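Local coordinates for protein aryl acylamidase (bacterium CSBL00001, PDB 4YJ6) that probably hydrolyses aryl acylamides to an arylamine and a carboxylic acid, as a serine hydrolase of the amidase signature family, at residues Tyr53-Glu58 with Ala88-Trp93; Gly140-Asp143 with Pro149-Asn152; Ile227-Arg232 with Gln485-Pro490; Lys316-Ala321 with Met432-Asn437. All coordinates share one frame; numbering follows the deposited sequence.

Contact 1: residues Tyr53-Glu58 with Ala88-Trp93; sequences YDEARE and AAKPGW
E55 reaches across from helix 53-69 to the loop after strand 80-84 and divides its two carboxylate oxygens between K90 and W93. OE2 forms a salt bridge with the ammonium of K90, OE2 to NZ 2.8 Å, the nitrogen arriving on the syn side but somewhat out of the carboxylate plane. OE1 accepts the indole N-H, with W93 NE1 at 2.9 Å from E55 OE1 and the hydrogen pointing almost straight at the oxygen (171°). The acceptor lies at the ring edge, close to the indole plane, whereas relative to E55 the N-H comes in from above the carboxylate; the two planes are 41° apart. The ring also reaches past this bond, CZ2 of W93 coming to 3.4 Å from OE2 of E55. What lets the glutamate reach the loop is its extended chain, CG lying opposite the backbone N (chi1 -172°). Between the two partners runs a type II beta turn, K90 to W93, closed by the bond from W93 N to K90 O (2.9 Å), with G92 at its third position. E55 sits in the first turn of its helix, so the contact ties that helix to the connection leaving the three-stranded sheet. The turn brings the lysine chain back over the indole: K90 CD lies 3.4 Å above the W93 ring plane, over its centre, while the bend at the end of the chain directs NZ to E55. W93 also packs edge-to-face with Y50, and both K90 and W93 lean on L127 of strand 126-131.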
loop_
_atom_site.group_PDB
_atom_site.type_symbol
_atom_site.label_atom_id
_atom_site.label_comp_id
_atom_site.label_asym_id
_atom_site.label_seq_id
_atom_site.Cartn_x
_atom_site.Cartn_y
_atom_site.Cartn_z
ATOM N N TYR A 53 -18.437 -4.840 12.690
ATOM C CA TYR A 53 -19.597 -4.015 12.446
ATOM C C TYR A 53 -20.147 -3.439 13.749
ATOM O O TYR A 53 -20.514 -2.261 13.820
ATOM C CB TYR A 53 -20.672 -4.835 11.743
ATOM C CG TYR A 53 -20.357 -5.229 10.322
ATOM C CD1 TYR A 53 -19.241 -4.713 9.648
ATOM C CD2 TYR A 53 -21.194 -6.101 9.637
ATOM C CE1 TYR A 53 -19.005 -5.051 8.306
ATOM C CE2 TYR A 53 -20.951 -6.438 8.307
ATOM C CZ TYR A 53 -19.850 -5.909 7.658
ATOM O OH TYR A 53 -19.599 -6.247 6.338
ATOM N N ASP A 54 -20.244 -4.247 14.801
ATOM C CA ASP A 54 -20.848 -3.688 16.013
ATOM C C ASP A 54 -19.954 -2.619 16.632
ATOM O O ASP A 54 -20.441 -1.620 17.155
ATOM C CB ASP A 54 -21.160 -4.789 17.054
ATOM C CG ASP A 54 -22.457 -5.521 16.758
ATOM O OD1 ASP A 54 -23.181 -5.132 15.814
ATOM O OD2 ASP A 54 -22.747 -6.498 17.485
ATOM N N GLU A 55 -18.634 -2.786 16.527
ATOM C CA GLU A 55 -17.758 -1.776 17.078
ATOM C C GLU A 55 -17.969 -0.464 16.349
ATOM O O GLU A 55 -17.994 0.610 16.967
ATOM C CB GLU A 55 -16.291 -2.184 16.953
ATOM C CG GLU A 55 -15.388 -1.216 17.697
ATOM C CD GLU A 55 -13.926 -1.557 17.595
ATOM O OE1 GLU A 55 -13.517 -2.554 18.234
ATOM O OE2 GLU A 55 -13.205 -0.843 16.864
ATOM N N ALA A 56 -18.037 -0.552 15.022
ATOM C CA ALA A 56 -18.270 0.614 14.219
ATOM C C ALA A 56 -19.602 1.252 14.578
ATOM O O ALA A 56 -19.679 2.483 14.626
ATOM C CB ALA A 56 -18.222 0.276 12.755
ATOM N N ARG A 57 -20.635 0.439 14.828
ATOM C CA ARG A 57 -21.962 0.988 15.228
ATOM C C ARG A 57 -21.884 1.726 16.555
ATOM O O ARG A 57 -22.499 2.799 16.727
ATOM C CB ARG A 57 -23.020 -0.125 15.323
ATOM C CG ARG A 57 -23.341 -0.751 13.976
ATOM C CD ARG A 57 -24.225 -1.989 14.143
ATOM N NE ARG A 57 -24.792 -2.416 12.864
ATOM C CZ ARG A 57 -24.744 -3.649 12.388
ATOM N NH1 ARG A 57 -24.122 -4.613 13.054
ATOM N NH2 ARG A 57 -25.291 -3.912 11.214
ATOM N N GLU A 58 -21.128 1.162 17.500
ATOM C CA GLU A 58 -20.924 1.792 18.805
ATOM C C GLU A 58 -20.210 3.106 18.664
ATOM O O GLU A 58 -20.622 4.119 19.232
ATOM C CB GLU A 58 -20.088 0.874 19.715
ATOM C CG GLU A 58 -20.788 -0.432 20.014
ATOM C CD GLU A 58 -19.877 -1.385 20.758
ATOM O OE1 GLU A 58 -19.695 -1.177 21.998
ATOM O OE2 GLU A 58 -19.335 -2.320 20.099
ATOM N N ALA A 88 -1.367 -6.696 11.950
ATOM C CA ALA A 88 -2.421 -5.853 12.528
ATOM C C ALA A 88 -2.254 -5.827 14.041
ATOM O O ALA A 88 -2.054 -6.871 14.646
ATOM C CB ALA A 88 -3.791 -6.410 12.168
ATOM N N ALA A 89 -2.341 -4.647 14.648
ATOM C CA ALA A 89 -2.515 -4.593 16.101
ATOM C C ALA A 89 -3.644 -3.625 16.409
ATOM O O ALA A 89 -3.541 -2.417 16.163
ATOM C CB ALA A 89 -1.226 -4.148 16.799
ATOM N N LYS A 90 -4.738 -4.162 16.944
ATOM C CA LYS A 90 -5.826 -3.310 17.420
ATOM C C LYS A 90 -6.486 -4.107 18.533
ATOM O O LYS A 90 -6.891 -5.246 18.326
ATOM C CB LYS A 90 -6.835 -2.980 16.317
ATOM C CG LYS A 90 -7.946 -2.060 16.871
ATOM C CD LYS A 90 -8.827 -1.520 15.811
ATOM C CE LYS A 90 -9.671 -0.322 16.337
ATOM N NZ LYS A 90 -10.499 -0.569 17.561
ATOM N N PRO A 91 -6.569 -3.526 19.723
ATOM C CA PRO A 91 -6.982 -4.368 20.860
ATOM C C PRO A 91 -8.301 -5.117 20.626
ATOM O O PRO A 91 -9.293 -4.521 20.187
ATOM C CB PRO A 91 -7.067 -3.364 22.002
ATOM C CG PRO A 91 -5.962 -2.375 21.676
ATOM C CD PRO A 91 -6.079 -2.205 20.149
ATOM N N GLY A 92 -8.287 -6.433 20.869
ATOM C CA GLY A 92 -9.468 -7.254 20.667
ATOM C C GLY A 92 -9.719 -7.743 19.249
ATOM O O GLY A 92 -10.627 -8.543 19.029
ATOM N N TRP A 93 -8.910 -7.301 18.280
ATOM C CA TRP A 93 -9.119 -7.695 16.895
ATOM C C TRP A 93 -8.168 -8.834 16.514
ATOM O O TRP A 93 -7.130 -9.030 17.148
ATOM C CB TRP A 93 -8.848 -6.512 15.960
ATOM C CG TRP A 93 -9.938 -5.463 15.955
ATOM C CD1 TRP A 93 -10.765 -5.095 16.999
ATOM C CD2 TRP A 93 -10.317 -4.669 14.841
ATOM N NE1 TRP A 93 -11.640 -4.097 16.578
ATOM C CE2 TRP A 93 -11.383 -3.824 15.257
ATOM C CE3 TRP A 93 -9.855 -4.580 13.523
ATOM C CZ2 TRP A 93 -11.984 -2.903 14.397
ATOM C CZ3 TRP A 93 -10.465 -3.667 12.654
ATOM C CH2 TRP A 93 -11.509 -2.825 13.105
#

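Contact 2: residues Gly140-Asp143 with Pro149-Asn152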
loop_
_atom_site.group_PDB
_atom_site.type_symbol
_atom_site.label_atom_id
_atom_site.label_comp_id
_atom_site.label_asym_id
_atom_site.label_seq_id
_atom_site.Cartn_x
_atom_site.Cartn_y
_atom_site.Cartn_z
ATOM N N GLY A 140 3.757 -9.764 -4.118
ATOM C CA GLY A 140 3.027 -8.633 -4.664
ATOM C C GLY A 140 1.641 -8.994 -5.205
ATOM O O GLY A 140 1.056 -8.231 -5.979
ATOM N N THR A 141 1.129 -10.151 -4.790
ATOM C CA THR A 141 -0.246 -10.549 -5.070
ATOM C C THR A 141 -0.932 -10.783 -3.727
ATOM O O THR A 141 -0.271 -10.900 -2.689
ATOM C CB THR A 141 -0.298 -11.857 -5.849
ATOM O OG1 THR A 141 0.545 -12.802 -5.180
ATOM C CG2 THR A 141 0.207 -11.618 -7.307
ATOM N N THR A 142 -2.251 -10.820 -3.735
ATOM C CA THR A 142 -2.984 -11.160 -2.521
ATOM C C THR A 142 -3.766 -12.460 -2.648
ATOM O O THR A 142 -4.767 -12.523 -3.350
ATOM C CB THR A 142 -3.925 -10.022 -2.119
ATOM O OG1 THR A 142 -3.119 -8.860 -1.846
ATOM C CG2 THR A 142 -4.727 -10.401 -0.832
ATOM N N ASP A 143 -3.290 -13.459 -1.916
ATOM C CA ASP A 143 -3.889 -14.793 -1.898
ATOM C C ASP A 143 -3.266 -15.534 -0.760
ATOM O O ASP A 143 -2.146 -15.237 -0.347
ATOM C CB ASP A 143 -3.549 -15.513 -3.217
ATOM C CG ASP A 143 -4.442 -16.739 -3.470
ATOM O OD1 ASP A 143 -5.295 -17.036 -2.608
ATOM O OD2 ASP A 143 -4.272 -17.395 -4.534
ATOM N N PRO A 149 -7.942 -15.740 -2.597
ATOM C CA PRO A 149 -7.446 -14.581 -3.348
ATOM C C PRO A 149 -8.341 -13.350 -3.298
ATOM O O PRO A 149 -9.570 -13.459 -3.350
ATOM C CB PRO A 149 -7.390 -15.106 -4.794
ATOM C CG PRO A 149 -8.506 -16.143 -4.850
ATOM C CD PRO A 149 -8.587 -16.749 -3.473
ATOM N N THR A 150 -7.742 -12.164 -3.228
ATOM C CA THR A 150 -8.518 -10.947 -3.394
ATOM C C THR A 150 -8.490 -10.536 -4.858
ATOM O O THR A 150 -7.419 -10.349 -5.442
ATOM C CB THR A 150 -7.991 -9.794 -2.517
ATOM O OG1 THR A 150 -8.159 -10.137 -1.134
ATOM C CG2 THR A 150 -8.754 -8.511 -2.779
ATOM N N ARG A 151 -9.679 -10.388 -5.434
ATOM C CA ARG A 151 -9.866 -10.226 -6.880
ATOM C C ARG A 151 -10.002 -8.777 -7.331
ATOM O O ARG A 151 -10.410 -7.900 -6.570
ATOM C CB ARG A 151 -11.096 -11.052 -7.313
ATOM C CG ARG A 151 -10.979 -12.511 -6.880
ATOM C CD ARG A 151 -12.143 -13.387 -7.425
ATOM N NE ARG A 151 -12.014 -14.761 -6.938
ATOM C CZ ARG A 151 -12.493 -15.222 -5.781
ATOM N NH1 ARG A 151 -13.170 -14.433 -4.959
ATOM N NH2 ARG A 151 -12.299 -16.496 -5.437
ATOM N N ASN A 152 -9.651 -8.539 -8.589
ATOM C CA ASN A 152 -9.573 -7.209 -9.140
ATOM C C ASN A 152 -10.945 -6.702 -9.579
ATOM O O ASN A 152 -11.568 -7.350 -10.438
ATOM C CB ASN A 152 -8.635 -7.246 -10.366
ATOM C CG ASN A 152 -8.110 -5.893 -10.712
ATOM O OD1 ASN A 152 -8.885 -4.943 -10.839
ATOM N ND2 ASN A 152 -6.776 -5.763 -10.801
#
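T142 and T150 meet through one backbone bond and a pair of threonine side chains running alongside each other in the same direction, at the neck of the short excursion 144-148, within the long connection from strand 126-131 to strand 151-152 of the amidase fold. T150 N donates to T142 O at 3.0 Å, fairly straight at the hydrogen but from above the carbonyl plane. The same oxygen receives a CA-H...O contact from P149, CA to O 3.4 Å, so T142 O is approached by two successive residues. The T142 methyl CG2 stands 3.5 Å from T150 OG1. It faces T150 because OG1 of T142 is beside the backbone N (chi1 -62°) and CG2 anti to it, an orientation in which OG1 bonds G161 O. T150 OG1 is engaged outside the pair as well, with N46 O. One residue further on, D143 lays its carboxylate along the P149 ring: OD1 is 3.4 Å from P149 CD, and CG is 3.6 Å from P149 CB. OD1 also comes to 2.9 Å from P149 N, which, being a proline nitrogen, cannot donate. D143 OD2 is held by T413 OG1. An alanine here would take away the carboxylate, which would probably leave T413 OG1 without this partner and one flank of the proline ring less well covered. In the next layer both sides of the neck are fixed by 159-161: A160 pairs with T150 through the backbone, and N159 OD1 binds T142 N.

Contact 3: residues Ile227-Arg232 with Gln485-Pro490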
loop_
_atom_site.group_PDB
_atom_site.type_symbol
_atom_site.label_atom_id
_atom_site.label_comp_id
_atom_site.label_asym_id
_atom_site.label_seq_id
_atom_site.Cartn_x
_atom_site.Cartn_y
_atom_site.Cartn_z
ATOM N N ILE A 227 -4.475 4.215 0.621
ATOM C CA ILE A 227 -4.875 4.005 -0.769
ATOM C C ILE A 227 -6.224 4.705 -0.956
ATOM O O ILE A 227 -7.121 4.504 -0.156
ATOM C CB ILE A 227 -4.977 2.502 -1.065
ATOM C CG1 ILE A 227 -3.594 1.869 -0.895
ATOM C CG2 ILE A 227 -5.555 2.235 -2.516
ATOM C CD1 ILE A 227 -3.583 0.330 -0.969
ATOM N N THR A 228 -6.341 5.558 -1.977
ATOM C CA THR A 228 -7.548 6.383 -2.159
ATOM C C THR A 228 -7.906 6.441 -3.650
ATOM O O THR A 228 -7.193 5.905 -4.483
ATOM C CB THR A 228 -7.306 7.838 -1.717
ATOM O OG1 THR A 228 -6.214 8.387 -2.466
ATOM C CG2 THR A 228 -6.972 7.917 -0.223
ATOM N N ARG A 229 -8.997 7.121 -3.995
ATOM C CA ARG A 229 -9.320 7.336 -5.407
ATOM C C ARG A 229 -8.916 8.726 -5.840
ATOM O O ARG A 229 -8.801 8.974 -7.045
ATOM C CB ARG A 229 -10.826 7.138 -5.692
ATOM C CG ARG A 229 -11.272 5.659 -5.535
ATOM C CD ARG A 229 -12.743 5.415 -5.909
ATOM N NE ARG A 229 -13.625 6.185 -5.044
ATOM C CZ ARG A 229 -14.039 5.784 -3.838
ATOM N NH1 ARG A 229 -13.729 4.579 -3.360
ATOM N NH2 ARG A 229 -14.799 6.598 -3.130
ATOM N N THR A 230 -8.735 9.647 -4.892
ATOM C CA THR A 230 -8.298 11.010 -5.222
ATOM C C THR A 230 -7.059 11.392 -4.444
ATOM O O THR A 230 -6.822 10.902 -3.339
ATOM C CB THR A 230 -9.349 12.085 -4.887
ATOM O OG1 THR A 230 -9.454 12.251 -3.447
ATOM C CG2 THR A 230 -10.706 11.697 -5.449
ATOM N N VAL A 231 -6.292 12.310 -5.015
ATOM C CA VAL A 231 -5.093 12.773 -4.347
ATOM C C VAL A 231 -5.474 13.596 -3.124
ATOM O O VAL A 231 -4.823 13.480 -2.088
ATOM C CB VAL A 231 -4.179 13.563 -5.314
ATOM C CG1 VAL A 231 -2.947 14.103 -4.568
ATOM C CG2 VAL A 231 -3.775 12.624 -6.486
ATOM N N ARG A 232 -6.557 14.381 -3.214
ATOM C CA ARG A 232 -7.017 15.172 -2.074
ATOM C C ARG A 232 -7.326 14.246 -0.876
ATOM O O ARG A 232 -6.985 14.561 0.258
ATOM C CB ARG A 232 -8.297 15.972 -2.432
ATOM C CG ARG A 232 -8.929 16.713 -1.211
ATOM C CD ARG A 232 -10.129 17.587 -1.639
ATOM N NE ARG A 232 -9.619 18.641 -2.525
ATOM C CZ ARG A 232 -10.023 18.894 -3.785
ATOM N NH1 ARG A 232 -11.031 18.210 -4.366
ATOM N NH2 ARG A 232 -9.420 19.871 -4.477
ATOM N N GLN A 485 -12.772 8.370 -14.658
ATOM C CA GLN A 485 -13.692 7.778 -15.625
ATOM C C GLN A 485 -13.526 6.276 -15.686
ATOM O O GLN A 485 -14.475 5.565 -15.982
ATOM C CB GLN A 485 -13.490 8.373 -17.037
ATOM C CG GLN A 485 -12.189 7.986 -17.691
ATOM C CD GLN A 485 -11.038 8.903 -17.324
ATOM O OE1 GLN A 485 -11.148 9.784 -16.452
ATOM N NE2 GLN A 485 -9.927 8.729 -18.025
ATOM N N TYR A 486 -12.326 5.759 -15.414
ATOM C CA TYR A 486 -12.135 4.317 -15.507
ATOM C C TYR A 486 -12.902 3.531 -14.420
ATOM O O TYR A 486 -13.118 2.322 -14.563
ATOM C CB TYR A 486 -10.654 3.958 -15.425
ATOM C CG TYR A 486 -9.790 4.662 -16.476
ATOM C CD1 TYR A 486 -10.116 4.627 -17.828
ATOM C CD2 TYR A 486 -8.660 5.373 -16.093
ATOM C CE1 TYR A 486 -9.322 5.290 -18.779
ATOM C CE2 TYR A 486 -7.860 6.029 -17.019
ATOM C CZ TYR A 486 -8.202 5.991 -18.361
ATOM O OH TYR A 486 -7.390 6.648 -19.245
ATOM N N TYR A 487 -13.303 4.200 -13.340
ATOM C CA TYR A 487 -14.089 3.527 -12.305
ATOM C C TYR A 487 -15.443 3.086 -12.877
ATOM O O TYR A 487 -16.159 2.327 -12.238
ATOM C CB TYR A 487 -14.308 4.396 -11.038
ATOM C CG TYR A 487 -13.014 4.715 -10.303
ATOM C CD1 TYR A 487 -12.164 3.696 -9.898
ATOM C CD2 TYR A 487 -12.647 6.024 -10.052
ATOM C CE1 TYR A 487 -10.956 3.986 -9.247
ATOM C CE2 TYR A 487 -11.460 6.324 -9.411
ATOM C CZ TYR A 487 -10.633 5.300 -9.001
ATOM O OH TYR A 487 -9.442 5.635 -8.371
ATOM N N ASP A 488 -15.814 3.569 -14.071
ATOM C CA ASP A 488 -17.057 3.077 -14.671
ATOM C C ASP A 488 -17.040 1.563 -14.817
ATOM O O ASP A 488 -18.090 0.906 -14.817
ATOM C CB ASP A 488 -17.311 3.702 -16.060
ATOM C CG ASP A 488 -17.629 5.194 -15.997
ATOM O OD1 ASP A 488 -17.888 5.750 -14.916
ATOM O OD2 ASP A 488 -17.630 5.824 -17.072
ATOM N N ILE A 489 -15.866 0.976 -14.975
ATOM C CA ILE A 489 -15.788 -0.458 -15.186
ATOM C C ILE A 489 -16.230 -1.216 -13.932
ATOM O O ILE A 489 -17.206 -1.972 -13.974
ATOM C CB ILE A 489 -14.377 -0.875 -15.687
ATOM C CG1 ILE A 489 -14.124 -0.311 -17.106
ATOM C CG2 ILE A 489 -14.224 -2.385 -15.656
ATOM C CD1 ILE A 489 -12.652 -0.400 -17.564
ATOM N N PRO A 490 -15.530 -1.028 -12.795
ATOM C CA PRO A 490 -16.068 -1.688 -11.590
ATOM C C PRO A 490 -17.501 -1.245 -11.214
ATOM O O PRO A 490 -18.257 -2.065 -10.715
ATOM C CB PRO A 490 -15.047 -1.320 -10.484
ATOM C CG PRO A 490 -14.318 -0.086 -10.996
ATOM C CD PRO A 490 -14.302 -0.242 -12.535
#
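The aliphatic part of R229 lies over one face of the Y487 ring, at the turn where strand 223-228 of the large mixed sheet passes into helix 231-241. The contact is a CH-pi interaction: R229 CD sits 3.9 Å from the centroid of the Y487 ring and only 16° off its normal. The carbons nearer the backbone lie further along the same ring, towards its hydroxyl, so that R229 CG comes to 3.5 Å from Y487 CZ and CB to 3.4 Å from Y487 OH. The two side chains cross obliquely. A turn about the CG-CD bond (chi3 -61°) bends the arginine, and its guanidinium ends up almost perpendicular to the aromatic plane, 88° apart; the ring is therefore covered by methylenes and not stacked by the charged group. The charged end is anchored elsewhere, NH1 bonding the backbone oxygens of V171 and V176, which places the alkyl chain where it can cover the tyrosine. Y487 lies in a 3-10 stretch that leads into the C-terminal helical segment, so the contact joins the C-terminal part of the chain to the end of strand 223-228 and the turn leading into helix 231-241. R229 O reinforces the link by accepting from W483 NE1. The following residue, T230, is the N-cap of helix 231-241, its OG1 bonded to D233 N. At the far end of the ring, Y487 OH makes a weak hydrogen bond to N196 O.

Contact 4: residues Lys316-Ala321 with Met432-Asn437; sequences KQMSDA and MTYLTN
Helix 315-339 packs here against the short helix 434-439, Y434 driving its phenol end against the backbone of the longer helix. Its hydroxyl OH lies 3.3 Å from M318 CB and 3.5 Å from S319 N, while the ring carbon CE1 is 3.8 Å from M318 CB. Both approaches to the ring are oblique, and the side chains of Y434 and M318 cross at about a right angle. In Y434, CG lies between the backbone N and the carbonyl carbon (chi1 66°), which carries the ring to this place. M318, a selenomethionine in this crystal, bends at its end so that SE rests 3.8 Å from L435 CD2 and its methyl CE folds back to 3.7 Å from Y434 OH. With an alanine in place of Y434 the phenol would be lost, which would probably open a gap beside M318 and leave its SE-CE end freer to turn. Behind the pair, V381 of helix 368-389 touches both M318 and L435, so three helices meet here, while T433 OG1 bonds to G185 O, and N437 ND2 to D183 OD1 at the end of strand 178-183.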
loop_
_atom_site.group_PDB
_atom_site.type_symbol
_atom_site.label_atom_id
_atom_site.label_comp_id
_atom_site.label_asym_id
_atom_site.label_seq_id
_atom_site.Cartn_x
_atom_site.Cartn_y
_atom_site.Cartn_z
ATOM N N LYS A 316 17.880 -9.537 -10.331
ATOM C CA LYS A 316 17.880 -10.718 -9.472
ATOM C C LYS A 316 18.698 -10.509 -8.221
ATOM O O LYS A 316 18.291 -10.934 -7.152
ATOM C CB LYS A 316 18.410 -11.972 -10.211
ATOM C CG LYS A 316 18.450 -13.192 -9.275
ATOM C CD LYS A 316 18.804 -14.481 -10.032
ATOM C CE LYS A 316 18.345 -15.737 -9.250
ATOM N NZ LYS A 316 19.047 -15.971 -7.938
ATOM N N GLN A 317 19.859 -9.867 -8.330
ATOM C CA GLN A 317 20.655 -9.627 -7.132
ATOM C C GLN A 317 19.869 -8.776 -6.137
ATOM O O GLN A 317 19.901 -9.034 -4.946
ATOM C CB GLN A 317 21.944 -8.908 -7.496
ATOM C CG GLN A 317 22.978 -9.877 -8.104
ATOM C CD GLN A 317 24.225 -9.133 -8.586
ATOM O OE1 GLN A 317 24.139 -8.124 -9.277
ATOM N NE2 GLN A 317 25.392 -9.638 -8.208
HETATM N N MSE A 318 19.169 -7.763 -6.639
HETATM C CA MSE A 318 18.409 -6.887 -5.753
HETATM C C MSE A 318 17.203 -7.580 -5.124
HETATM O O MSE A 318 16.959 -7.421 -3.923
HETATM C CB MSE A 318 17.971 -5.654 -6.528
HETATM C CG MSE A 318 19.161 -4.889 -6.973
HETATM SE SE MSE A 318 18.565 -3.116 -7.446
HETATM C CE MSE A 318 17.460 -3.567 -9.021
ATOM N N SER A 319 16.423 -8.322 -5.912
ATOM C CA SER A 319 15.282 -9.006 -5.329
ATOM C C SER A 319 15.702 -10.074 -4.328
ATOM O O SER A 319 15.024 -10.260 -3.299
ATOM C CB SER A 319 14.334 -9.606 -6.390
ATOM O OG SER A 319 14.951 -10.675 -7.115
ATOM N N ASP A 320 16.788 -10.790 -4.611
ATOM C CA ASP A 320 17.287 -11.758 -3.631
ATOM C C ASP A 320 17.664 -11.070 -2.305
ATOM O O ASP A 320 17.358 -11.581 -1.224
ATOM C CB ASP A 320 18.531 -12.495 -4.151
ATOM C CG ASP A 320 18.219 -13.581 -5.187
ATOM O OD1 ASP A 320 17.045 -13.960 -5.361
ATOM O OD2 ASP A 320 19.189 -14.068 -5.826
ATOM N N ALA A 321 18.319 -9.914 -2.387
ATOM C CA ALA A 321 18.695 -9.166 -1.174
ATOM C C ALA A 321 17.447 -8.714 -0.439
ATOM O O ALA A 321 17.368 -8.807 0.795
ATOM C CB ALA A 321 19.561 -7.931 -1.529
HETATM N N MSE A 432 8.886 -3.082 -8.945
HETATM C CA MSE A 432 10.029 -2.168 -9.018
HETATM C C MSE A 432 10.012 -1.128 -7.913
HETATM O O MSE A 432 11.034 -0.522 -7.620
HETATM C CB MSE A 432 10.054 -1.530 -10.402
HETATM C CG MSE A 432 10.085 -2.621 -11.426
HETATM SE SE MSE A 432 10.488 -1.766 -13.126
HETATM C CE MSE A 432 8.783 -0.949 -13.541
ATOM N N THR A 433 8.828 -0.957 -7.322
ATOM C CA THR A 433 8.628 -0.184 -6.087
ATOM C C THR A 433 9.624 -0.491 -4.965
ATOM O O THR A 433 9.860 0.381 -4.105
ATOM C CB THR A 433 7.234 -0.545 -5.520
ATOM O OG1 THR A 433 7.027 -1.962 -5.607
ATOM C CG2 THR A 433 6.166 0.099 -6.387
ATOM N N TYR A 434 10.180 -1.711 -4.916
ATOM C CA TYR A 434 10.983 -2.053 -3.732
ATOM C C TYR A 434 12.234 -1.175 -3.624
ATOM O O TYR A 434 12.847 -1.130 -2.534
ATOM C CB TYR A 434 11.357 -3.556 -3.635
ATOM C CG TYR A 434 12.285 -4.105 -4.717
ATOM C CD1 TYR A 434 13.627 -3.703 -4.794
ATOM C CD2 TYR A 434 11.834 -5.076 -5.607
ATOM C CE1 TYR A 434 14.478 -4.222 -5.781
ATOM C CE2 TYR A 434 12.664 -5.598 -6.586
ATOM C CZ TYR A 434 13.983 -5.171 -6.669
ATOM O OH TYR A 434 14.818 -5.702 -7.645
ATOM N N LEU A 435 12.627 -0.501 -4.706
ATOM C CA LEU A 435 13.811 0.374 -4.610
ATOM C C LEU A 435 13.640 1.435 -3.506
ATOM O O LEU A 435 14.620 1.789 -2.863
ATOM C CB LEU A 435 14.126 1.058 -5.929
ATOM C CG LEU A 435 14.453 0.093 -7.060
ATOM C CD1 LEU A 435 14.645 0.900 -8.377
ATOM C CD2 LEU A 435 15.689 -0.717 -6.736
ATOM N N THR A 436 12.422 1.964 -3.288
ATOM C CA THR A 436 12.279 3.007 -2.257
ATOM C C THR A 436 12.142 2.405 -0.861
ATOM O O THR A 436 12.273 3.114 0.130
ATOM C CB THR A 436 11.064 3.925 -2.498
ATOM O OG1 THR A 436 9.866 3.161 -2.375
ATOM C CG2 THR A 436 11.127 4.532 -3.906
ATOM N N ASN A 437 11.893 1.105 -0.757
ATOM C CA ASN A 437 12.051 0.453 0.550
ATOM C C ASN A 437 13.539 0.288 0.878
ATOM O O ASN A 437 13.916 0.229 2.026
ATOM C CB ASN A 437 11.334 -0.904 0.585
ATOM C CG ASN A 437 9.868 -0.762 0.267
ATOM O OD1 ASN A 437 9.476 -0.907 -0.886
ATOM N ND2 ASN A 437 9.053 -0.448 1.276
#

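The four contacts are spread through one chain and do not touch. Contacts 1 and 4 lie on opposite sides of its centre, 35 Å apart between centres; contacts 2 and 3 are closer, 19 Å between centres and about 7 Å between nearest atoms, and contacts 2 and 4 approach to about 8 Å. Residues of contacts 2 and 4 both hydrogen-bond to the glycine- and serine-rich region of the family, at G161 and at D183 and G185. As in relatives, that region probably supplies the two serines of the Ser-cisSer-Lys triad; its lysine probably lies at the end of strand 80-84, shortly before the loop of contact 1. The centres of contacts 1 and 3 are 27 Å apart.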